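Local coordinates for protein 3-hydroxyisobutyrate dehydrogenase (Salmonella typhimurium, PDB 3G0O) that probably catalyses the NAD(P)-dependent oxidation of L-threonate to 2-oxo-tetronate, with a preference for NAD(+), at residues A[23-26]-A[27-30]; A[37-40]-A[41-44]; A[153-156]-A[157-161]. One frame throughout, in Å; residues are numbered along the deposited sequence.

Contact 1 (A[23-26]-A[27-30]); sequences ARSC and LRAG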
loop_
_atom_site.group_PDB
_atom_site.type_symbol
_atom_site.label_atom_id
_atom_site.label_comp_id
_atom_site.label_asym_id
_atom_site.label_seq_id
_atom_site.Cartn_x
_atom_site.Cartn_y
_atom_site.Cartn_z
ATOM N N ALA A 23 13.174 0.103 23.694
ATOM C CA ALA A 23 14.127 -0.085 24.782
ATOM C C ALA A 23 15.567 -0.023 24.272
ATOM O O ALA A 23 16.413 0.641 24.870
ATOM C CB ALA A 23 13.871 -1.413 25.477
ATOM N N ARG A 24 15.845 -0.712 23.170
ATOM C CA ARG A 24 17.184 -0.696 22.604
ATOM C C ARG A 24 17.558 0.692 22.106
ATOM O O ARG A 24 18.707 1.120 22.236
ATOM C CB ARG A 24 17.307 -1.725 21.478
ATOM C CG ARG A 24 17.394 -3.164 21.989
ATOM C CD ARG A 24 17.556 -4.174 20.860
ATOM N NE ARG A 24 17.958 -5.482 21.375
ATOM C CZ ARG A 24 17.258 -6.602 21.229
ATOM N NH1 ARG A 24 16.104 -6.592 20.575
ATOM N NH2 ARG A 24 17.711 -7.738 21.743
ATOM N N SER A 25 16.586 1.406 21.549
ATOM C CA SER A 25 16.843 2.750 21.061
ATOM C C SER A 25 17.153 3.670 22.240
ATOM O O SER A 25 18.003 4.551 22.135
ATOM C CB SER A 25 15.636 3.261 20.274
ATOM O OG SER A 25 15.436 2.466 19.117
ATOM N N CYS A 26 16.465 3.468 23.362
ATOM C CA CYS A 26 16.724 4.284 24.547
ATOM C C CYS A 26 18.125 3.977 25.068
ATOM O O CYS A 26 18.841 4.878 25.501
ATOM C CB CYS A 26 15.692 4.005 25.638
ATOM S SG CYS A 26 14.071 4.733 25.321
ATOM N N LEU A 27 18.511 2.702 25.025
ATOM C CA LEU A 27 19.839 2.297 25.476
ATOM C C LEU A 27 20.910 2.927 24.587
ATOM O O LEU A 27 21.944 3.379 25.080
ATOM C CB LEU A 27 19.976 0.765 25.472
ATOM C CG LEU A 27 19.414 0.020 26.689
ATOM C CD1 LEU A 27 19.681 -1.485 26.572
ATOM C CD2 LEU A 27 20.079 0.571 27.956
ATOM N N ARG A 28 20.669 2.967 23.278
ATOM C CA ARG A 28 21.639 3.568 22.365
ATOM C C ARG A 28 21.741 5.062 22.616
ATOM O O ARG A 28 22.807 5.653 22.460
ATOM C CB ARG A 28 21.249 3.350 20.899
ATOM C CG ARG A 28 21.426 1.934 20.391
ATOM C CD ARG A 28 21.575 1.923 18.872
ATOM N NE ARG A 28 20.506 2.660 18.207
ATOM C CZ ARG A 28 19.249 2.234 18.106
ATOM N NH1 ARG A 28 18.895 1.065 18.623
ATOM N NH2 ARG A 28 18.343 2.989 17.500
ATOM N N ALA A 29 20.621 5.669 22.997
ATOM C CA ALA A 29 20.578 7.100 23.260
ATOM C C ALA A 29 21.283 7.465 24.562
ATOM O O ALA A 29 21.470 8.642 24.857
ATOM C CB ALA A 29 19.129 7.579 23.297
ATOM N N GLY A 30 21.656 6.456 25.343
ATOM C CA GLY A 30 22.347 6.709 26.596
ATOM C C GLY A 30 21.445 6.982 27.785
ATOM O O GLY A 30 21.902 7.454 28.827
#
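Residues 23-28 run along the last turns of an alpha-helix, in which Leu27 N donates to Ala23 O and Arg28 N to Arg24 O, both over 2.9 Å, and Ala29 N to Ser25 O over 3.0 Å. Gly30 then departs from helical geometry with a positive phi of 86° in a Schellman motif, a conformation readily taken by glycine, and its N also bonds to Leu27 O. Arg28 folds back on the preceding turn. Its chain bends at chi3 (-52°), bringing the guanidinium along the helix until one face lies over Ser25 CA, with NH1 3.6 Å from that carbon. NH2 forms a weak, bent hydrogen bond to Ser25 OG at 3.4 Å. The hydroxyl has a stronger partner in Gly21 O, one turn earlier, and a weak one in Ala135 O, while Arg28 NH1 bonds weakly to Ala136 O. Leu27 brings CG to within 3.6 Å of Ala23 O, and Ala29 CB rests 3.4 Å from Ser25 O. The Arg24 guanidinium is held by a salt bridge from NE to Glu49. On the buried side Cys26 packs against Val10 and Thr33 and Ala23 against Ile12, so this face of the helix covers the two strands that it connects. Helix 17-28 thus serves as the crossover between strands 9-13 and 32-36, the first beta-alpha-beta unit of a Rossmann-type nucleotide-binding domain.

Contact 2 (A[37-40]-A[41-44]); sequences DLNP and QACA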
loop_
_atom_site.group_PDB
_atom_site.type_symbol
_atom_site.label_atom_id
_atom_site.label_comp_id
_atom_site.label_asym_id
_atom_site.label_seq_id
_atom_site.Cartn_x
_atom_site.Cartn_y
_atom_site.Cartn_z
ATOM N N ASP A 37 8.274 -6.926 31.339
ATOM C CA ASP A 37 7.531 -7.829 30.466
ATOM C C ASP A 37 7.485 -9.212 31.108
ATOM O O ASP A 37 8.423 -9.614 31.805
ATOM C CB ASP A 37 8.207 -7.936 29.097
ATOM C CG ASP A 37 7.285 -8.528 28.038
ATOM O OD1 ASP A 37 6.434 -7.781 27.506
ATOM O OD2 ASP A 37 7.399 -9.740 27.749
ATOM N N LEU A 38 6.397 -9.937 30.871
ATOM C CA LEU A 38 6.246 -11.274 31.431
ATOM C C LEU A 38 7.174 -12.277 30.761
ATOM O O LEU A 38 7.321 -13.401 31.232
ATOM C CB LEU A 38 4.793 -11.742 31.314
ATOM C CG LEU A 38 3.802 -10.985 32.203
ATOM C CD1 LEU A 38 2.395 -11.505 31.965
ATOM C CD2 LEU A 38 4.198 -11.151 33.665
ATOM N N ASN A 39 7.804 -11.872 29.663
ATOM C CA ASN A 39 8.728 -12.753 28.963
ATOM C C ASN A 39 10.130 -12.623 29.552
ATOM O O ASN A 39 10.847 -11.664 29.271
ATOM C CB ASN A 39 8.757 -12.427 27.472
ATOM C CG ASN A 39 9.832 -13.192 26.736
ATOM O OD1 ASN A 39 10.078 -14.365 27.016
ATOM N ND2 ASN A 39 10.478 -12.536 25.781
ATOM N N PRO A 40 10.541 -13.604 30.374
ATOM C CA PRO A 40 11.859 -13.611 31.019
ATOM C C PRO A 40 13.035 -13.537 30.051
ATOM O O PRO A 40 14.116 -13.092 30.425
ATOM C CB PRO A 40 11.844 -14.914 31.816
ATOM C CG PRO A 40 10.975 -15.802 30.978
ATOM C CD PRO A 40 9.839 -14.878 30.610
ATOM N N GLN A 41 12.828 -13.963 28.811
ATOM C CA GLN A 41 13.901 -13.935 27.831
ATOM C C GLN A 41 14.100 -12.518 27.295
ATOM O O GLN A 41 15.225 -12.110 27.008
ATOM C CB GLN A 41 13.591 -14.917 26.702
ATOM C CG GLN A 41 14.806 -15.278 25.854
ATOM C CD GLN A 41 15.996 -15.776 26.679
ATOM O OE1 GLN A 41 17.148 -15.657 26.257
ATOM N NE2 GLN A 41 15.721 -16.343 27.851
ATOM N N ALA A 42 13.011 -11.761 27.177
ATOM C CA ALA A 42 13.093 -10.378 26.708
ATOM C C ALA A 42 13.849 -9.574 27.768
ATOM O O ALA A 42 14.721 -8.760 27.457
ATOM C CB ALA A 42 11.691 -9.803 26.518
ATOM N N CYS A 43 13.507 -9.822 29.028
ATOM C CA CYS A 43 14.145 -9.129 30.136
ATOM C C CYS A 43 15.636 -9.430 30.186
ATOM O O CYS A 43 16.458 -8.520 30.274
ATOM C CB CYS A 43 13.476 -9.531 31.448
ATOM S SG CYS A 43 11.767 -8.958 31.580
ATOM N N ALA A 44 15.982 -10.711 30.110
ATOM C CA ALA A 44 17.379 -11.127 30.146
ATOM C C ALA A 44 18.192 -10.469 29.037
ATOM O O ALA A 44 19.323 -10.039 29.265
ATOM C CB ALA A 44 17.477 -12.648 30.037
#
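This is a local helix-capping contact, in which Asn39 caps the first turn of helix 40-48 just beyond the end of strand 32-36. Asn39 is the N-cap, and its OD1 accepts from Gln41 N in a weak capping bond of 3.3 Å. The side chain reaches the helix end because CG stands trans to the residue's own N (chi1 172°), which swings the amide forward over the first turn. ND2, however, comes 3.0 Å from Ala42 N, donor against donor, so which end of the amide faces the helix is not secure. The amide planes of Asn39 and Gln41 are turned 52° from each other. The Asn39 carbonyl takes the regular helical bond from Cys43 N, 3.2 Å long and nearly straight; Ala42 N adds a weaker, strongly bent one. Pro40 starts the helix proper, its O accepting from Ala44 N at 3.0 Å. In a Rossmann-type domain the end of this second strand faces the glycine-rich loop, and an acidic residue here is common in NAD-preferring enzymes. Asp37, at that position, is consistent with the predicted cofactor preference. Its OD1 accepts from Leu15 N, within what is probably the glycine-rich dinucleotide-binding loop, while OD2 takes Asn39 N at 2.9 Å in an Asx turn, meeting it on the anti side and 34° out of the carboxylate plane. One carboxylate therefore ties that loop to the N-cap residue. Cys43 points its sulfur back into the same bend, where SG lies 3.4 Å from Asp37 O and 3.7 Å from Asn39 O. Ala42 packs against Leu15.

Contact 3 (A[153-156]-A[157-161]); sequences RLKP and VLDAV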
loop_
_atom_site.group_PDB
_atom_site.type_symbol
_atom_site.label_atom_id
_atom_site.label_comp_id
_atom_site.label_asym_id
_atom_site.label_seq_id
_atom_site.Cartn_x
_atom_site.Cartn_y
_atom_site.Cartn_z
ATOM N N ARG A 153 8.631 16.792 28.664
ATOM C CA ARG A 153 9.201 15.773 29.532
ATOM C C ARG A 153 9.662 14.550 28.749
ATOM O O ARG A 153 10.701 13.965 29.055
ATOM C CB ARG A 153 8.174 15.333 30.571
ATOM C CG ARG A 153 8.772 14.584 31.740
ATOM C CD ARG A 153 9.481 15.555 32.676
ATOM N NE ARG A 153 9.794 14.921 33.945
ATOM C CZ ARG A 153 10.953 14.341 34.225
ATOM N NH1 ARG A 153 11.933 14.317 33.332
ATOM N NH2 ARG A 153 11.115 13.756 35.391
ATOM N N LEU A 154 8.889 14.176 27.733
ATOM C CA LEU A 154 9.200 12.997 26.926
ATOM C C LEU A 154 10.158 13.195 25.757
ATOM O O LEU A 154 10.526 12.229 25.089
ATOM C CB LEU A 154 7.897 12.380 26.409
ATOM C CG LEU A 154 7.028 11.695 27.463
ATOM C CD1 LEU A 154 5.612 11.524 26.932
ATOM C CD2 LEU A 154 7.638 10.351 27.840
ATOM N N LYS A 155 10.581 14.429 25.515
ATOM C CA LYS A 155 11.481 14.705 24.395
ATOM C C LYS A 155 12.665 13.747 24.278
ATOM O O LYS A 155 12.986 13.286 23.184
ATOM C CB LYS A 155 11.993 16.143 24.467
ATOM C CG LYS A 155 12.734 16.588 23.210
ATOM C CD LYS A 155 13.185 18.032 23.339
ATOM C CE LYS A 155 13.768 18.534 22.034
ATOM N NZ LYS A 155 14.851 17.640 21.536
ATOM N N PRO A 156 13.347 13.451 25.401
ATOM C CA PRO A 156 14.488 12.532 25.339
ATOM C C PRO A 156 14.066 11.166 24.802
ATOM O O PRO A 156 14.795 10.533 24.039
ATOM C CB PRO A 156 14.952 12.463 26.793
ATOM C CG PRO A 156 14.622 13.823 27.311
ATOM C CD PRO A 156 13.234 14.049 26.745
ATOM N N VAL A 157 12.882 10.718 25.209
ATOM C CA VAL A 157 12.365 9.429 24.769
ATOM C C VAL A 157 11.971 9.471 23.296
ATOM O O VAL A 157 12.365 8.605 22.519
ATOM C CB VAL A 157 11.142 9.006 25.609
ATOM C CG1 VAL A 157 10.566 7.698 25.071
ATOM C CG2 VAL A 157 11.544 8.848 27.068
ATOM N N LEU A 158 11.203 10.486 22.913
ATOM C CA LEU A 158 10.767 10.626 21.527
ATOM C C LEU A 158 11.961 10.752 20.581
ATOM O O LEU A 158 11.983 10.131 19.517
ATOM C CB LEU A 158 9.840 11.839 21.390
ATOM C CG LEU A 158 8.524 11.738 22.175
ATOM C CD1 LEU A 158 7.865 13.106 22.268
ATOM C CD2 LEU A 158 7.597 10.735 21.492
ATOM N N ASP A 159 12.958 11.545 20.968
ATOM C CA ASP A 159 14.150 11.721 20.135
ATOM C C ASP A 159 14.850 10.379 19.907
ATOM O O ASP A 159 15.403 10.125 18.839
ATOM C CB ASP A 159 15.158 12.675 20.802
ATOM C CG ASP A 159 14.739 14.135 20.737
ATOM O OD1 ASP A 159 13.712 14.460 20.103
ATOM O OD2 ASP A 159 15.463 14.967 21.329
ATOM N N ALA A 160 14.824 9.524 20.922
ATOM C CA ALA A 160 15.489 8.232 20.843
ATOM C C ALA A 160 14.741 7.161 20.059
ATOM O O ALA A 160 15.315 6.502 19.195
ATOM C CB ALA A 160 15.781 7.720 22.249
ATOM N N VAL A 161 13.462 6.991 20.367
ATOM C CA VAL A 161 12.663 5.956 19.725
ATOM C C VAL A 161 12.038 6.303 18.378
ATOM O O VAL A 161 11.731 5.402 17.596
ATOM C CB VAL A 161 11.528 5.486 20.662
ATOM C CG1 VAL A 161 12.093 5.157 22.030
ATOM C CG2 VAL A 161 10.451 6.562 20.764
HETATM O O HOH W 1 14.637 16.812 18.157
#
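The carboxylate of Asp159 is bounded on one face by the carbonyl oxygen of Lys155, which lies almost straight over it, 3.1 Å from Asp159 CG. At its edge Lys155 NZ meets the syn lone pair of OD2 in a salt bridge of 2.7 Å. A water set toward the other face donates to Asp159 OD1 at 3.2 Å and accepts from Lys155 NZ, so that it bridges the two charged groups, weakly on the lysine side. The lysine runs extended as far as CE and bends only at the last torsion (chi4 -54°), which brings its ammonium over to the aspartate one turn later. Beneath this exposed pair, Asp159 N donates to Lys155 O, and Leu158 N donates to Leu154 O at 2.9 Å. Pro156 has no N-H to offer the preceding turn, and the helix kinks there. The buried side is apolar: Leu154 CD2 sits 4.3 Å from Val157 CG2, and Leu154 CB 4.2 Å from Leu158 CD1. These three side chains reach Ala67, Val69, Ala97 and Met99 on strands 67-70 and 97-100. The result is an amphipathic helix with an i to i+4 salt bridge outside and aliphatic residues against the sheet, the connection of a beta-alpha-beta unit formed with strands 140-145 and 162-169.

In the fold
All three contacts belong to the N-terminal nucleotide-binding domain. Contacts 1 and 3 lie on neighbouring helices, their centres 10 Å apart, and touch near the ends of those helices: Ala29 CB meets Ala160 CB at 3.5 Å, and Cys26 SG meets Val161 CG1 at 3.9 Å. Contact 2 stands apart, about 17 Å from contact 1 and 23 Å from contact 3 between centres, but is joined to contact 1 through the strand 32-36, and it lies beside the probable glycine-rich loop. The side chains of Ser25 and Leu158 lie about 13 and 14 Å from a bound L(+)-tartaric acid, and no contact includes the predicted active-site residue Lys179.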